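Local coordinates for putative endo-1,4-beta-xylanase (Bacteroides thetaiotaomicron VPI-5482, PDB 5MSX), which probably hydrolyses O-glycosidic bonds as a family 43 glycoside hydrolase, likely an arabinofuranosidase working on plant pectin, and binds calcium, at residues C[52-56]-C[398-402]; C[59-65]-C[86-92]; C[279-283]-C[337-342]; C[76-80]-C[426-430]. One frame throughout, in Å; residues are numbered along the deposited sequence.

Contact 1. Residues C[52-56]-C[398-402]; sequences TDGYG and RPTAG. With EDO (1,2-ethanediol), chain B.
The Tyr55 ring and the Arg398 guanidinium lie over one another with planes 24° apart. One face of the phenol carries the arginine chain: CD of Arg398 is 4.2 Å from the centroid of the Tyr55 ring in a CH-pi contact, and Arg398 CZ stands 5.0 Å from the same centroid in a cation-pi contact. At the ring's edge, near its plane, are Thr400 OG1 and Asp53 O. The guanidinium in turn has Tyr55 CA over a face and Gly54 O at its edge. That carbonyl oxygen is gripped side-on by two nitrogens, Arg398 NE at 3.0 Å and Arg398 NH2 at 2.8 Å; both bonds are well bent, as sharing one acceptor demands. A turn at chi3 (-74°) in an otherwise extended chain brings the guanidinium to this carbonyl. The phenol is held at its far end too, where Tyr55 OH and Thr400 OG1 share a hydrogen bond of 2.6 Å. Thr400 OG1 lodges between the backbone N and the carbonyl carbon (chi1 63°), which places the hydroxyl against Tyr55 OH and the methyl CG2 toward Thr52 CG2, 4.1 Å away. The 3-10 turn 399-401 links strands 386-396 and 403-410 of the F5/8 type C domain. It is met here by the loop that follows strand 45-52 of the family 43 domain, while Phe78 of strand 78-79 packs on Pro399 and Thr400.

Contact 2. Residues C[59-65]-C[86-92]; sequences LKTSGPP and AAKEKYW
Ser62 OG takes a hydrogen bond from Tyr91 N at 3.0 Å, almost perfectly straight at 171°, and donates its own hydrogen bond to Gly63 O, where Ser62 OG lies 2.6 Å away on an in-plane lone pair. A chi1 of 74° sets the hydroxyl between the backbone N and the carbonyl carbon, within reach of both partners. Gly63 O has a second donor in a water, 3.0 Å off, which also donates to Tyr91 O at 2.6 Å, so the serine and the water together tie two backbones that form no direct bridge. Beside this polar seam, Pro65 CB sits over the middle of the Tyr91 ring, 3.5 Å from its centroid, as a CH-pi contact. The phenol hydroxyl points on to Tyr82, its hydrogen-bond partner. Replacing Tyr91 by an alanine would probably strip Pro65 of the aromatic face it rests on and leave the Tyr82 hydroxyl without its mate. At the other end Lys90 bends at chi3 (71°) to bring NZ to Leu59 O, a long bond of 3.3 Å, while its CE lies over a face of Trp92 and Leu59 CD2 meets Trp92 CZ2. The Trp92 side chain is near Asp36, the predicted proton acceptor. The chemistry is thus mixed: one serine hydroxyl and a water serve backbone groups, with proline-on-ring packing beside them.

Contact 3. Residues C[279-283]-C[337-342]; sequences FGRRS and LKIEPM
Met342 lays its sulphur over one face of the Arg282 guanidinium, SD of Met342 standing 3.3 Å from NH1 of Arg282, and its methyl CE comes over the same group near the rim. The two side chains cross at about a right angle. Meanwhile two nitrogens at the edge of the guanidinium bond to backbone: Arg282 NE reaches Glu340 O at 2.8 Å in a nearly straight bond (175°), and Arg282 NH1 reaches Pro341 O at 2.7 Å. Both oxygens lie in the guanidinium plane, although each donor stands above the plane of the carbonyl it meets. The bend at chi3 (-57°) turns the group to face this pair of successive carbonyls. A leucine in place of Arg282 would probably leave both carbonyls without these donors and Met342 without the flat group it covers. Behind the arginine, Ile339 CG2 packs against Arg281 C at 3.7 Å, and Ile339 CD1 touches Arg281 CG at 3.8 Å. Phe279 CE1 meets Met342 CB at 3.9 Å. The polar end of Arg281 leads away instead, to a salt bridge with Glu351 and a bond to Gly364 O, close to the calcium-binding Ser365. What presents these side chains is a type II' beta turn from Phe279 to Arg282, with Gly280 in the position after Phe279, where the positive phi of this turn type is classically met by glycine.

Contact 4. Residues C[76-80]-C[426-430]; sequences WSFDG and KMCSP. With EDO (1,2-ethanediol), chain B.
A cis peptide bond precedes Pro430, and the proline it turns is pressed against Ser77: Pro430 CD lies only 3.5 Å from Ser77 CB, tighter than usual for two carbons. Next to it the strands pair. Phe78 N gives a hydrogen bond to Ser429 O at 3.0 Å, Ser429 N returns one to Phe78 O at 3.0 Å, and Gly80 N reaches Met427 O. Phe78 and Ser429 therefore form an antiparallel hydrogen-bonded pair, and Asp79 with Cys428 the following non-hydrogen-bonded one. By this bridge the short strand 78-79 of the family 43 domain joins strand 425-436 of the F5/8 type C domain, a beta sandwich in this family, so that the two domains are stitched by shared sheet as well as by side chains. A chi1 of 82° sets CG of Phe78 between the backbone N and the carbonyl carbon, and the ring folds over the partner strand. One ring face covers the peptide between Cys428 and Ser429, and Cys428 CA makes a CH-pi contact 4.0 Å from the Phe78 centroid. Ser429 CB touches Phe78 CE1 at 3.6 Å. Trp68 meets the Phe78 ring as well, with planes at about 60°. On the other sheet face, that of Asp79 and Cys428, the Lys426 chain bends at its last torsion, and Lys426 NZ makes a salt bridge with Asp79 OD2 at 3.3 Å, weak as a hydrogen bond.

How the contacts relate
Contacts 1 and 4 both join the family 43 domain to the F5/8 type C domain; their segments alternate along the chain, their centres are about 12 Å apart, and Phe78 packs on Thr400. Contact 2 lies within the family 43 domain, its centre about 10 Å from that of contact 1, with Thr52 O 2.9 Å from Gly63 N in a probable hydrogen bond. Contact 2 closes before contact 3 opens, and both fall between the two segments of contact 1. Strands 78-79 and 91-92, of contacts 4 and 2, are successive. Contact 3 stands about 27 Å from contact 4, centre to centre. Contacts 1 and 4 illustrate how residues over 340 positions apart can meet at a domain interface; contact 2 approaches the probable active site.

Contact 1. Residues C[52-56]-C[398-402]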
# COMPACT_ATOMS: atom_id res chain seq x y z
N THR C 52 23.72 -16.75 -6.88
CA THR C 52 24.25 -17.79 -7.72
C THR C 52 25.80 -17.71 -7.70
O THR C 52 26.39 -16.67 -7.98
CB THR C 52 23.65 -17.73 -9.14
OG1 THR C 52 22.22 -17.92 -9.07
CG2 THR C 52 24.30 -18.81 -10.03
N ASP C 53 26.44 -18.82 -7.33
CA ASP C 53 27.89 -18.95 -7.09
C ASP C 53 28.47 -19.66 -8.35
O ASP C 53 27.76 -19.87 -9.32
CB ASP C 53 28.12 -19.83 -5.82
CG ASP C 53 28.59 -19.06 -4.57
OD1 ASP C 53 28.40 -17.81 -4.45
OD2 ASP C 53 29.16 -19.76 -3.67
N GLY C 54 29.73 -20.08 -8.32
CA GLY C 54 30.29 -20.94 -9.37
C GLY C 54 30.73 -20.17 -10.62
O GLY C 54 30.95 -20.79 -11.65
N TYR C 55 30.88 -18.83 -10.53
CA TYR C 55 31.32 -18.01 -11.66
C TYR C 55 32.86 -17.75 -11.74
O TYR C 55 33.32 -17.05 -12.64
CB TYR C 55 30.46 -16.73 -11.78
CG TYR C 55 29.25 -17.01 -12.67
CD1 TYR C 55 28.28 -17.92 -12.27
CD2 TYR C 55 29.13 -16.42 -13.95
CE1 TYR C 55 27.20 -18.22 -13.09
CE2 TYR C 55 28.04 -16.71 -14.78
CZ TYR C 55 27.08 -17.61 -14.34
OH TYR C 55 26.00 -17.92 -15.11
N GLY C 56 33.64 -18.32 -10.83
CA GLY C 56 35.07 -18.41 -11.04
C GLY C 56 35.92 -17.19 -10.72
O GLY C 56 37.13 -17.26 -10.88
N ARG C 398 26.73 -25.02 -13.89
CA ARG C 398 26.59 -23.60 -14.27
C ARG C 398 25.41 -23.34 -15.23
O ARG C 398 25.56 -22.69 -16.28
CB ARG C 398 27.90 -23.00 -14.81
CG ARG C 398 27.88 -21.47 -14.79
CD ARG C 398 29.12 -20.89 -15.43
NE ARG C 398 30.29 -21.03 -14.56
CZ ARG C 398 31.54 -20.70 -14.89
NH1 ARG C 398 31.82 -20.21 -16.09
NH2 ARG C 398 32.51 -20.86 -14.01
N PRO C 399 24.20 -23.78 -14.83
CA PRO C 399 22.99 -23.75 -15.66
C PRO C 399 22.57 -22.31 -16.08
O PRO C 399 21.94 -22.10 -17.16
CB PRO C 399 21.95 -24.40 -14.75
CG PRO C 399 22.38 -24.03 -13.39
CD PRO C 399 23.87 -24.19 -13.46
N THR C 400 22.90 -21.34 -15.24
CA THR C 400 22.49 -19.97 -15.50
C THR C 400 23.29 -19.33 -16.64
O THR C 400 22.89 -18.25 -17.09
CB THR C 400 22.59 -19.08 -14.26
OG1 THR C 400 23.95 -18.97 -13.83
CG2 THR C 400 21.68 -19.61 -13.13
N ALA C 401 24.40 -19.93 -17.07
CA ALA C 401 25.14 -19.42 -18.25
C ALA C 401 24.66 -20.01 -19.56
O ALA C 401 25.12 -19.59 -20.64
CB ALA C 401 26.63 -19.63 -18.08
N GLY C 402 23.74 -20.98 -19.49
CA GLY C 402 23.07 -21.52 -20.67
C GLY C 402 23.87 -22.66 -21.29
O GLY C 402 25.10 -22.68 -21.20
C1 EDO B . 21.24 -26.34 -16.95
O1 EDO B . 20.53 -27.57 -16.82
C2 EDO B . 21.30 -25.70 -18.34
O2 EDO B . 21.96 -24.43 -18.50

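Contact 2. Residues C[59-65]-C[86-92]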
# COMPACT_ATOMS: atom_id res chain seq x y z
N LEU C 59 34.50 -13.17 -5.19
CA LEU C 59 33.51 -12.14 -4.93
C LEU C 59 33.46 -10.99 -5.94
O LEU C 59 32.71 -10.06 -5.73
CB LEU C 59 33.72 -11.59 -3.52
CG LEU C 59 33.43 -12.61 -2.41
CD1 LEU C 59 33.82 -12.03 -1.07
CD2 LEU C 59 31.97 -13.05 -2.39
N LYS C 60 34.21 -11.07 -7.04
CA LYS C 60 34.29 -9.96 -8.00
C LYS C 60 33.11 -10.00 -8.95
O LYS C 60 32.70 -8.97 -9.47
CB LYS C 60 35.58 -10.04 -8.82
CG LYS C 60 36.86 -9.94 -7.99
CD LYS C 60 38.10 -10.07 -8.88
CE LYS C 60 39.34 -10.41 -8.07
NZ LYS C 60 40.47 -10.80 -8.96
N THR C 61 32.58 -11.20 -9.19
CA THR C 61 31.36 -11.38 -9.97
C THR C 61 30.42 -12.40 -9.28
O THR C 61 30.81 -13.08 -8.34
CB THR C 61 31.70 -11.94 -11.34
OG1 THR C 61 32.34 -13.21 -11.17
CG2 THR C 61 32.62 -10.99 -12.14
N SER C 62 29.20 -12.54 -9.80
CA SER C 62 28.29 -13.58 -9.34
C SER C 62 27.59 -14.10 -10.56
O SER C 62 27.76 -13.56 -11.63
CB SER C 62 27.26 -12.99 -8.36
OG SER C 62 26.29 -12.22 -9.07
N GLY C 63 26.78 -15.13 -10.41
CA GLY C 63 25.78 -15.43 -11.43
C GLY C 63 24.64 -14.41 -11.43
O GLY C 63 24.60 -13.49 -10.63
N PRO C 64 23.70 -14.58 -12.35
CA PRO C 64 22.57 -13.66 -12.44
C PRO C 64 21.46 -14.01 -11.44
O PRO C 64 21.46 -15.13 -10.91
CB PRO C 64 22.08 -13.90 -13.87
CG PRO C 64 22.38 -15.35 -14.11
CD PRO C 64 23.69 -15.58 -13.42
N PRO C 65 20.48 -13.09 -11.23
CA PRO C 65 19.21 -13.36 -10.48
C PRO C 65 18.32 -14.40 -11.12
O PRO C 65 17.69 -14.12 -12.16
CB PRO C 65 18.48 -12.00 -10.46
CG PRO C 65 19.14 -11.19 -11.53
CD PRO C 65 20.56 -11.68 -11.66
N ALA C 86 18.66 -6.15 -13.75
CA ALA C 86 19.82 -6.46 -12.92
C ALA C 86 20.54 -7.71 -13.37
O ALA C 86 21.50 -8.12 -12.72
CB ALA C 86 19.39 -6.61 -11.46
N ALA C 87 20.12 -8.29 -14.49
CA ALA C 87 20.57 -9.60 -14.95
C ALA C 87 22.09 -9.78 -15.23
O ALA C 87 22.57 -10.89 -15.27
CB ALA C 87 19.79 -10.01 -16.19
N LYS C 88 22.82 -8.70 -15.42
CA LYS C 88 24.26 -8.77 -15.63
C LYS C 88 25.01 -8.00 -14.55
O LYS C 88 26.21 -7.77 -14.66
CB LYS C 88 24.57 -8.24 -17.02
CG LYS C 88 23.65 -8.84 -18.09
CD LYS C 88 24.31 -8.85 -19.45
CE LYS C 88 23.28 -8.99 -20.57
NZ LYS C 88 23.92 -8.82 -21.91
N GLU C 89 24.32 -7.65 -13.47
CA GLU C 89 24.97 -7.01 -12.35
C GLU C 89 25.40 -8.10 -11.41
O GLU C 89 24.93 -9.22 -11.53
CB GLU C 89 24.01 -6.05 -11.63
CG GLU C 89 23.27 -5.09 -12.57
CD GLU C 89 24.21 -4.36 -13.51
OE1 GLU C 89 25.18 -3.74 -13.01
OE2 GLU C 89 23.98 -4.41 -14.73
N LYS C 90 26.28 -7.76 -10.47
CA LYS C 90 26.62 -8.64 -9.36
C LYS C 90 25.47 -8.63 -8.35
O LYS C 90 25.10 -7.60 -7.85
CB LYS C 90 27.89 -8.18 -8.72
CG LYS C 90 28.52 -9.19 -7.78
CD LYS C 90 29.85 -8.67 -7.27
CE LYS C 90 29.69 -7.52 -6.30
NZ LYS C 90 30.99 -7.29 -5.61
N TYR C 91 24.91 -9.80 -8.07
CA TYR C 91 23.61 -9.95 -7.44
C TYR C 91 23.75 -10.88 -6.24
O TYR C 91 24.04 -12.05 -6.41
CB TYR C 91 22.65 -10.55 -8.46
CG TYR C 91 21.22 -10.50 -8.02
CD1 TYR C 91 20.42 -9.39 -8.29
CD2 TYR C 91 20.65 -11.56 -7.31
CE1 TYR C 91 19.10 -9.34 -7.90
CE2 TYR C 91 19.31 -11.51 -6.90
CZ TYR C 91 18.55 -10.40 -7.20
OH TYR C 91 17.23 -10.31 -6.83
N TRP C 92 23.59 -10.34 -5.05
CA TRP C 92 23.76 -11.03 -3.80
C TRP C 92 22.53 -10.97 -2.92
O TRP C 92 21.87 -9.92 -2.79
CB TRP C 92 24.85 -10.35 -2.97
CG TRP C 92 26.23 -10.50 -3.49
CD1 TRP C 92 26.67 -11.37 -4.44
CD2 TRP C 92 27.36 -9.79 -3.02
NE1 TRP C 92 28.00 -11.22 -4.61
CE2 TRP C 92 28.46 -10.26 -3.74
CE3 TRP C 92 27.54 -8.80 -2.05
CZ2 TRP C 92 29.75 -9.76 -3.54
CZ3 TRP C 92 28.81 -8.28 -1.85
CH2 TRP C 92 29.91 -8.77 -2.59
O HOH W 1 23.39 -14.04 -7.91

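Contact 3. Residues C[279-283]-C[337-342]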
# COMPACT_ATOMS: atom_id res chain seq x y z
N PHE C 279 30.66 -24.40 3.25
CA PHE C 279 31.98 -23.99 2.70
C PHE C 279 32.27 -24.48 1.26
O PHE C 279 32.82 -23.75 0.43
CB PHE C 279 33.12 -24.42 3.65
CG PHE C 279 34.50 -24.05 3.16
CD1 PHE C 279 34.96 -22.74 3.25
CD2 PHE C 279 35.33 -25.02 2.60
CE1 PHE C 279 36.22 -22.40 2.80
CE2 PHE C 279 36.60 -24.69 2.14
CZ PHE C 279 37.05 -23.38 2.25
N GLY C 280 31.87 -25.71 0.96
CA GLY C 280 31.92 -26.25 -0.37
C GLY C 280 33.34 -26.38 -0.89
O GLY C 280 34.22 -26.93 -0.20
N ARG C 281 33.55 -25.87 -2.10
CA ARG C 281 34.84 -25.96 -2.75
C ARG C 281 35.66 -24.68 -2.57
O ARG C 281 36.52 -24.39 -3.42
CB ARG C 281 34.68 -26.29 -4.24
CG ARG C 281 34.10 -27.66 -4.53
CD ARG C 281 32.58 -27.69 -4.39
NE ARG C 281 31.99 -28.82 -5.10
CZ ARG C 281 30.76 -29.28 -4.88
NH1 ARG C 281 29.93 -28.70 -4.01
NH2 ARG C 281 30.33 -30.33 -5.56
N ARG C 282 35.37 -23.93 -1.49
CA ARG C 282 36.04 -22.67 -1.11
C ARG C 282 35.52 -21.47 -1.92
O ARG C 282 34.99 -21.65 -3.00
CB ARG C 282 37.61 -22.76 -1.17
CG ARG C 282 38.29 -22.06 -2.35
CD ARG C 282 39.73 -22.51 -2.51
NE ARG C 282 40.52 -22.29 -1.30
CZ ARG C 282 41.19 -21.17 -1.01
NH1 ARG C 282 41.88 -21.09 0.13
NH2 ARG C 282 41.18 -20.13 -1.84
N SER C 283 35.76 -20.27 -1.40
CA SER C 283 35.37 -19.00 -2.04
C SER C 283 33.87 -19.09 -2.40
O SER C 283 33.05 -19.60 -1.61
CB SER C 283 36.30 -18.72 -3.24
OG SER C 283 35.99 -17.49 -3.89
N LEU C 337 39.81 -32.57 -7.62
CA LEU C 337 40.09 -31.22 -7.11
C LEU C 337 40.43 -31.39 -5.65
O LEU C 337 39.60 -31.87 -4.87
CB LEU C 337 38.84 -30.33 -7.26
CG LEU C 337 38.82 -28.93 -6.64
CD1 LEU C 337 39.91 -28.05 -7.24
CD2 LEU C 337 37.45 -28.30 -6.82
N LYS C 338 41.63 -30.99 -5.28
CA LYS C 338 42.11 -31.03 -3.93
C LYS C 338 41.80 -29.64 -3.38
O LYS C 338 42.44 -28.66 -3.77
CB LYS C 338 43.63 -31.35 -3.90
CG LYS C 338 44.01 -32.73 -4.47
CD LYS C 338 43.27 -33.83 -3.70
CE LYS C 338 43.73 -35.28 -3.91
NZ LYS C 338 43.30 -36.14 -2.75
N ILE C 339 40.77 -29.53 -2.53
CA ILE C 339 40.25 -28.22 -2.13
C ILE C 339 41.13 -27.62 -1.00
O ILE C 339 41.36 -28.24 0.04
CB ILE C 339 38.77 -28.31 -1.73
CG1 ILE C 339 37.94 -28.86 -2.91
CG2 ILE C 339 38.24 -26.95 -1.30
CD1 ILE C 339 36.66 -29.51 -2.49
N GLU C 340 41.59 -26.41 -1.25
CA GLU C 340 42.43 -25.69 -0.30
C GLU C 340 41.53 -25.08 0.78
O GLU C 340 40.54 -24.42 0.45
CB GLU C 340 43.23 -24.60 -1.04
CG GLU C 340 44.68 -24.47 -0.61
CD GLU C 340 45.47 -25.76 -0.81
OE1 GLU C 340 45.53 -26.29 -1.94
OE2 GLU C 340 46.06 -26.25 0.16
N PRO C 341 41.85 -25.29 2.06
CA PRO C 341 41.10 -24.62 3.12
C PRO C 341 41.32 -23.11 3.11
O PRO C 341 42.15 -22.62 2.34
CB PRO C 341 41.66 -25.22 4.41
CG PRO C 341 42.97 -25.83 4.04
CD PRO C 341 42.95 -26.13 2.58
N MET C 342 40.59 -22.40 3.96
CA MET C 342 40.69 -20.94 4.05
C MET C 342 41.05 -20.51 5.47
O MET C 342 42.11 -19.96 5.68
CB MET C 342 39.41 -20.28 3.55
CG MET C 342 39.59 -18.83 3.13
SD MET C 342 40.11 -18.63 1.42
CE MET C 342 38.55 -18.91 0.60

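Contact 4. Residues C[76-80]-C[426-430]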
# COMPACT_ATOMS: atom_id res chain seq x y z
N TRP C 76 13.44 -29.20 -8.49
CA TRP C 76 13.54 -27.75 -8.60
C TRP C 76 13.82 -27.36 -10.03
O TRP C 76 14.44 -28.12 -10.74
CB TRP C 76 14.68 -27.24 -7.71
CG TRP C 76 14.42 -27.44 -6.24
CD1 TRP C 76 14.69 -28.55 -5.49
CD2 TRP C 76 13.82 -26.48 -5.35
NE1 TRP C 76 14.29 -28.34 -4.19
CE2 TRP C 76 13.75 -27.09 -4.08
CE3 TRP C 76 13.31 -25.18 -5.52
CZ2 TRP C 76 13.19 -26.42 -2.96
CZ3 TRP C 76 12.77 -24.52 -4.41
CH2 TRP C 76 12.72 -25.14 -3.14
N SER C 77 13.37 -26.17 -10.45
CA SER C 77 13.72 -25.67 -11.77
C SER C 77 13.67 -24.17 -11.85
O SER C 77 13.11 -23.52 -11.00
CB SER C 77 12.79 -26.28 -12.84
OG SER C 77 11.45 -25.95 -12.58
N PHE C 78 14.30 -23.63 -12.87
CA PHE C 78 14.22 -22.21 -13.18
C PHE C 78 14.26 -22.03 -14.69
O PHE C 78 14.70 -22.95 -15.43
CB PHE C 78 15.35 -21.40 -12.52
CG PHE C 78 16.66 -21.43 -13.28
CD1 PHE C 78 17.55 -22.48 -13.09
CD2 PHE C 78 17.00 -20.41 -14.19
CE1 PHE C 78 18.75 -22.52 -13.82
CE2 PHE C 78 18.19 -20.45 -14.91
CZ PHE C 78 19.07 -21.52 -14.71
N ASP C 79 13.83 -20.85 -15.13
CA ASP C 79 13.90 -20.47 -16.52
C ASP C 79 14.05 -18.95 -16.63
O ASP C 79 13.14 -18.23 -16.28
CB ASP C 79 12.65 -20.94 -17.28
CG ASP C 79 12.74 -20.69 -18.79
OD1 ASP C 79 13.69 -20.03 -19.27
OD2 ASP C 79 11.84 -21.15 -19.51
N GLY C 80 15.20 -18.49 -17.12
CA GLY C 80 15.47 -17.07 -17.25
C GLY C 80 15.72 -16.36 -15.93
O GLY C 80 15.92 -17.01 -14.87
N LYS C 426 20.11 -22.05 -24.08
CA LYS C 426 18.92 -21.70 -23.34
C LYS C 426 19.27 -21.73 -21.83
O LYS C 426 19.83 -22.72 -21.35
CB LYS C 426 17.79 -22.65 -23.71
CG LYS C 426 16.47 -22.41 -22.99
CD LYS C 426 15.37 -23.29 -23.55
CE LYS C 426 14.20 -23.47 -22.60
NZ LYS C 426 13.85 -22.22 -21.86
N MET C 427 18.98 -20.63 -21.13
CA MET C 427 19.38 -20.39 -19.76
C MET C 427 18.24 -20.86 -18.86
O MET C 427 17.37 -20.08 -18.47
CB MET C 427 19.70 -18.89 -19.51
CG MET C 427 21.08 -18.40 -19.95
SD MET C 427 21.47 -18.26 -21.73
CE MET C 427 20.27 -17.01 -22.23
N CYS C 428 18.24 -22.16 -18.56
CA CYS C 428 17.20 -22.76 -17.75
C CYS C 428 17.76 -24.02 -17.09
O CYS C 428 18.88 -24.38 -17.35
CB CYS C 428 16.00 -23.08 -18.63
SG CYS C 428 16.25 -24.46 -19.77
N SER C 429 17.01 -24.66 -16.20
CA SER C 429 17.35 -26.01 -15.70
C SER C 429 16.11 -26.61 -15.09
O SER C 429 15.40 -25.91 -14.43
CB SER C 429 18.47 -25.98 -14.63
OG SER C 429 18.98 -27.30 -14.43
N PRO C 430 15.82 -27.88 -15.31
CA PRO C 430 16.57 -28.77 -16.18
C PRO C 430 16.29 -28.52 -17.68
O PRO C 430 15.42 -27.73 -18.03
CB PRO C 430 16.09 -30.14 -15.76
CG PRO C 430 14.67 -29.91 -15.27
CD PRO C 430 14.61 -28.51 -14.77
C1 EDO B . 21.24 -26.34 -16.95
O1 EDO B . 20.53 -27.57 -16.82
C2 EDO B . 21.30 -25.70 -18.34
O2 EDO B . 21.96 -24.43 -18.50